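PDB 5I1V: CrmK from Actinoalloteichus sp. WH1-2216-6, which acts as an oxidase with covalently bound FAD in the recycling of shunt products during caerulomycin biosynthesis. Local coordinates for residues 270-275 with 366-371; 235-240 with 358-363. All blocks are in the same frame, centred on the assembly; numbering follows the deposited sequence.

Contact 1 of 2, residues 270-275 with 366-371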
# COMPACT_ATOMS: atom_id res chain seq x y z
N CYS A 270 5.01 -13.53 18.27
CA CYS A 270 5.92 -14.60 18.59
C CYS A 270 6.20 -15.46 17.36
O CYS A 270 5.57 -16.48 17.17
CB CYS A 270 5.31 -15.46 19.68
SG CYS A 270 4.86 -14.50 21.13
N PHE A 271 7.13 -15.01 16.55
CA PHE A 271 7.60 -15.69 15.39
C PHE A 271 8.31 -17.00 15.73
O PHE A 271 8.91 -17.15 16.82
CB PHE A 271 8.60 -14.83 14.66
CG PHE A 271 8.04 -13.57 14.05
CD1 PHE A 271 7.27 -13.61 12.90
CD2 PHE A 271 8.35 -12.34 14.59
CE1 PHE A 271 6.78 -12.44 12.33
CE2 PHE A 271 7.90 -11.17 14.02
CZ PHE A 271 7.11 -11.22 12.88
N HIS A 272 8.26 -17.92 14.78
CA HIS A 272 9.12 -19.07 14.78
C HIS A 272 10.57 -18.61 14.79
O HIS A 272 10.92 -17.56 14.24
CB HIS A 272 8.85 -19.97 13.57
CG HIS A 272 9.69 -21.20 13.55
ND1 HIS A 272 10.85 -21.29 12.82
CD2 HIS A 272 9.55 -22.38 14.20
CE1 HIS A 272 11.41 -22.47 13.03
NE2 HIS A 272 10.64 -23.15 13.87
N ARG A 273 11.41 -19.45 15.41
CA ARG A 273 12.83 -19.17 15.58
C ARG A 273 13.52 -18.70 14.31
O ARG A 273 14.38 -17.81 14.36
CB ARG A 273 13.54 -20.43 16.14
CG ARG A 273 15.06 -20.34 16.19
CD ARG A 273 15.70 -21.40 17.08
NE ARG A 273 16.40 -20.84 18.24
CZ ARG A 273 16.13 -21.16 19.49
NH1 ARG A 273 15.21 -22.08 19.72
NH2 ARG A 273 16.77 -20.60 20.51
N SER A 274 13.18 -19.31 13.18
CA SER A 274 13.82 -18.96 11.91
C SER A 274 13.67 -17.52 11.53
O SER A 274 14.40 -17.06 10.67
CB SER A 274 13.30 -19.82 10.77
OG SER A 274 11.90 -19.66 10.61
N ALA A 275 12.70 -16.79 12.13
CA ALA A 275 12.64 -15.34 11.94
C ALA A 275 13.74 -14.59 12.66
O ALA A 275 14.04 -13.47 12.29
CB ALA A 275 11.27 -14.79 12.38
N ALA A 366 13.63 -26.89 15.30
CA ALA A 366 14.62 -26.61 14.25
C ALA A 366 14.41 -27.39 12.95
O ALA A 366 14.98 -27.07 11.93
CB ALA A 366 16.03 -26.83 14.78
N ASP A 367 13.56 -28.41 12.96
CA ASP A 367 13.25 -29.13 11.72
C ASP A 367 12.23 -28.38 10.82
O ASP A 367 11.73 -28.92 9.83
CB ASP A 367 12.74 -30.56 12.04
CG ASP A 367 11.38 -30.57 12.79
OD1 ASP A 367 10.78 -29.49 12.98
OD2 ASP A 367 10.91 -31.66 13.20
N TYR A 368 11.91 -27.14 11.17
CA TYR A 368 10.95 -26.34 10.41
C TYR A 368 11.64 -25.04 10.06
O TYR A 368 12.48 -24.56 10.81
CB TYR A 368 9.70 -26.10 11.25
CG TYR A 368 8.63 -25.26 10.57
CD1 TYR A 368 7.90 -25.76 9.49
CD2 TYR A 368 8.34 -23.97 11.02
CE1 TYR A 368 6.93 -24.98 8.87
CE2 TYR A 368 7.37 -23.19 10.40
CZ TYR A 368 6.66 -23.70 9.33
OH TYR A 368 5.67 -22.94 8.69
N HIS A 369 11.31 -24.46 8.92
CA HIS A 369 11.86 -23.15 8.58
C HIS A 369 10.76 -22.31 7.91
O HIS A 369 10.16 -22.71 6.91
CB HIS A 369 13.10 -23.27 7.70
CG HIS A 369 13.62 -21.96 7.20
ND1 HIS A 369 13.02 -21.28 6.15
CD2 HIS A 369 14.66 -21.19 7.59
CE1 HIS A 369 13.67 -20.15 5.93
NE2 HIS A 369 14.67 -20.07 6.79
N CYS A 370 10.47 -21.17 8.51
CA CYS A 370 9.55 -20.24 7.90
C CYS A 370 9.53 -19.00 8.75
O CYS A 370 8.90 -18.96 9.82
CB CYS A 370 8.17 -20.88 7.75
SG CYS A 370 6.89 -19.78 7.10
N PRO A 371 10.27 -17.98 8.32
CA PRO A 371 10.38 -16.77 9.11
C PRO A 371 9.04 -16.01 9.18
O PRO A 371 8.89 -15.15 10.04
CB PRO A 371 11.42 -15.93 8.35
CG PRO A 371 12.05 -16.84 7.37
CD PRO A 371 11.05 -17.92 7.08

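Contact 2 of 2, residues 235-240 with 358-363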
# COMPACT_ATOMS: atom_id res chain seq x y z
N LEU A 235 17.26 -16.55 23.57
CA LEU A 235 16.02 -16.90 24.23
C LEU A 235 16.08 -18.33 24.75
O LEU A 235 16.59 -19.21 24.06
CB LEU A 235 14.88 -16.75 23.21
CG LEU A 235 13.42 -16.76 23.61
CD1 LEU A 235 13.14 -15.75 24.72
CD2 LEU A 235 12.61 -16.45 22.37
N THR A 236 15.62 -18.55 25.97
CA THR A 236 15.41 -19.90 26.47
C THR A 236 13.92 -20.15 26.63
O THR A 236 13.14 -19.23 26.58
CB THR A 236 16.04 -20.15 27.84
OG1 THR A 236 15.36 -19.37 28.83
CG2 THR A 236 17.54 -19.81 27.82
N GLU A 237 13.56 -21.41 26.88
CA GLU A 237 12.17 -21.75 27.11
C GLU A 237 11.62 -21.01 28.29
O GLU A 237 10.50 -20.50 28.23
CB GLU A 237 11.97 -23.25 27.34
CG GLU A 237 10.50 -23.54 27.60
CD GLU A 237 10.21 -24.96 28.02
OE1 GLU A 237 10.56 -25.87 27.26
OE2 GLU A 237 9.62 -25.16 29.10
N ALA A 238 12.39 -20.95 29.37
CA ALA A 238 11.93 -20.25 30.57
C ALA A 238 11.74 -18.76 30.33
O ALA A 238 10.74 -18.16 30.76
CB ALA A 238 12.91 -20.49 31.72
N ASP A 239 12.67 -18.13 29.62
CA ASP A 239 12.45 -16.72 29.26
C ASP A 239 11.20 -16.55 28.40
O ASP A 239 10.43 -15.62 28.63
CB ASP A 239 13.62 -16.12 28.50
CG ASP A 239 14.81 -15.84 29.39
OD1 ASP A 239 14.64 -15.84 30.64
OD2 ASP A 239 15.90 -15.58 28.82
N TYR A 240 11.02 -17.39 27.39
CA TYR A 240 9.82 -17.26 26.57
C TYR A 240 8.57 -17.34 27.44
O TYR A 240 7.69 -16.46 27.33
CB TYR A 240 9.77 -18.32 25.46
CG TYR A 240 8.50 -18.21 24.65
CD1 TYR A 240 8.42 -17.30 23.60
CD2 TYR A 240 7.38 -18.98 24.95
CE1 TYR A 240 7.27 -17.20 22.85
CE2 TYR A 240 6.22 -18.87 24.20
CZ TYR A 240 6.18 -17.98 23.14
OH TYR A 240 5.04 -17.79 22.38
N ALA A 358 4.34 -25.75 25.32
CA ALA A 358 3.87 -26.34 24.07
C ALA A 358 4.11 -25.41 22.87
O ALA A 358 4.50 -25.85 21.82
CB ALA A 358 2.40 -26.71 24.18
N ALA A 359 3.88 -24.12 23.06
CA ALA A 359 4.08 -23.14 21.98
C ALA A 359 5.54 -23.02 21.73
O ALA A 359 5.97 -23.09 20.59
CB ALA A 359 3.53 -21.79 22.36
N TYR A 360 6.32 -22.88 22.80
CA TYR A 360 7.79 -22.81 22.64
C TYR A 360 8.33 -23.96 21.79
O TYR A 360 9.15 -23.76 20.90
CB TYR A 360 8.51 -22.73 23.97
CG TYR A 360 9.98 -22.39 23.82
CD1 TYR A 360 10.40 -21.09 23.57
CD2 TYR A 360 10.96 -23.39 23.91
CE1 TYR A 360 11.76 -20.78 23.44
CE2 TYR A 360 12.31 -23.10 23.76
CZ TYR A 360 12.71 -21.81 23.54
OH TYR A 360 14.07 -21.55 23.40
N ARG A 361 7.81 -25.15 22.04
CA ARG A 361 8.29 -26.35 21.36
C ARG A 361 8.14 -26.27 19.85
O ARG A 361 9.06 -26.62 19.10
CB ARG A 361 7.53 -27.58 21.88
CG ARG A 361 8.15 -28.91 21.46
CD ARG A 361 7.57 -29.47 20.17
NE ARG A 361 6.50 -30.43 20.46
CZ ARG A 361 6.24 -31.52 19.74
NH1 ARG A 361 6.96 -31.83 18.66
NH2 ARG A 361 5.25 -32.32 20.12
N HIS A 362 6.97 -25.83 19.39
CA HIS A 362 6.72 -25.63 17.96
C HIS A 362 7.41 -24.37 17.42
O HIS A 362 7.88 -24.35 16.29
CB HIS A 362 5.21 -25.58 17.71
CG HIS A 362 4.52 -26.87 18.00
ND1 HIS A 362 4.56 -27.94 17.13
CD2 HIS A 362 3.82 -27.29 19.08
CE1 HIS A 362 3.89 -28.96 17.66
NE2 HIS A 362 3.43 -28.58 18.84
N LEU A 363 7.47 -23.30 18.22
CA LEU A 363 8.19 -22.08 17.80
C LEU A 363 9.72 -22.20 17.74
O LEU A 363 10.35 -21.48 16.97
CB LEU A 363 7.82 -20.89 18.69
CG LEU A 363 6.34 -20.46 18.63
CD1 LEU A 363 6.05 -19.54 19.81
CD2 LEU A 363 6.03 -19.76 17.31

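Contact 1 of 2, residues 270-275 with 366-371
The imidazole of His272 is covered on one face by the phenol of Tyr368, which comes in edge first. CD2 of Tyr368 sits 3.7 Å above the plane of the His272 ring, over its centre, and the two planes stand at 90° with centroids 5.1 Å apart, a T-shaped aromatic pair. CB of Arg273 lies over the opposite face, nearer the rim. With CG anti to the backbone N (chi1 -179°), the ring is carried toward the loop 366-371, and its CE1 packs 3.2 Å from the backbone O of Tyr368. Both ring nitrogens are engaged: ND1 shares a 2.9 Å hydrogen bond with OG of Ser274, and NE2 is bonded to the backbone O of Arg365. The same OG accepts a hydrogen bond from N of Cys370, at 3.0 Å and 151°, so one oxygen connects the histidine to the backbone of the facing loop. Farther along, CB of Ala275 rests 3.4 Å from the backbone O of Pro371 and also meets the proline ring. Were an alanine here instead of His272, the Tyr368 edge would probably lose the face it packs on, and Arg365 O and Ser274 OG their ring partners. The phenol is itself fixed by His417, which bonds its OH, and by Trp420, stacked on its ring. A buried imidazole bonded at both nitrogens has little freedom to turn, consistent with a structural histidine that joins the turn after strand 265-271 to the irregular loop leading into strand 374-379.

Contact 2 of 2, residues 235-240 with 358-363
Two helices lying against the large antiparallel sheet meet here, the first turn of helix 237-253 packing on the last turns of helix 353-364. Tyr360 carries most of the contact. Its ring lies flat against the start of the facing helix, and CA of Glu237 stands 3.5 Å from the centroid of the Tyr360 ring, only 10° off the normal, a CH-pi contact over the face. CB of Glu237 continues along the same ring at 3.6 Å from CD2 of Tyr360, while CG of Leu235 approaches the ring at its edge. Because CG of Tyr360 is anti to its own backbone N (chi1 -169°), the phenol extends from its helix to the backbone of 235-237. Thr236 is the N-cap at that point, its OG1 accepting a 3.1 Å hydrogen bond from N of Asp239, which caps the first turn of helix 237-253. Tyr240, one turn on, runs alongside Tyr360 but points the opposite way, its CB only 3.4 Å from CD1 of Tyr360 and the two ring planes inclined at 45°. Its hydroxyl end lies across Leu363, with OH of Tyr240 3.3 Å from CD1 of Leu363, and CB of Ala359 closes in nearby. On the sheet side, Tyr240 and Leu363 both touch Cys270 of strand 265-271, while Trp232 meets the Tyr360 ring. The packing is largely apolar and aromatic. Helices layered on a broad antiparallel sheet in this way are a feature of the substrate domain in berberine bridge enzyme-like flavoproteins.

How the contacts relate
The centres of the two contacts lie about 12 Å apart, on the same side of the chain's centre, and their segments alternate along the sequence: 235-240, 270-275, 358-363, 366-371. Helix 237-253 leads on to strand 265-271, and helix 353-364 leads through the loop of contact 1 to strand 374-379, which pairs with strand 265-271 in the eight-stranded sheet. The two sites touch directly, since N of Arg273 lies 2.8 Å from O of Leu363, a probable hydrogen bond at the end of helix 353-364. Contact 2 joins that helix to helix 237-253, away from the FAD site; contact 1 joins the chain leaving it to the end of strand 265-271, where the Phe271 side chain is about 13 Å from the FAD.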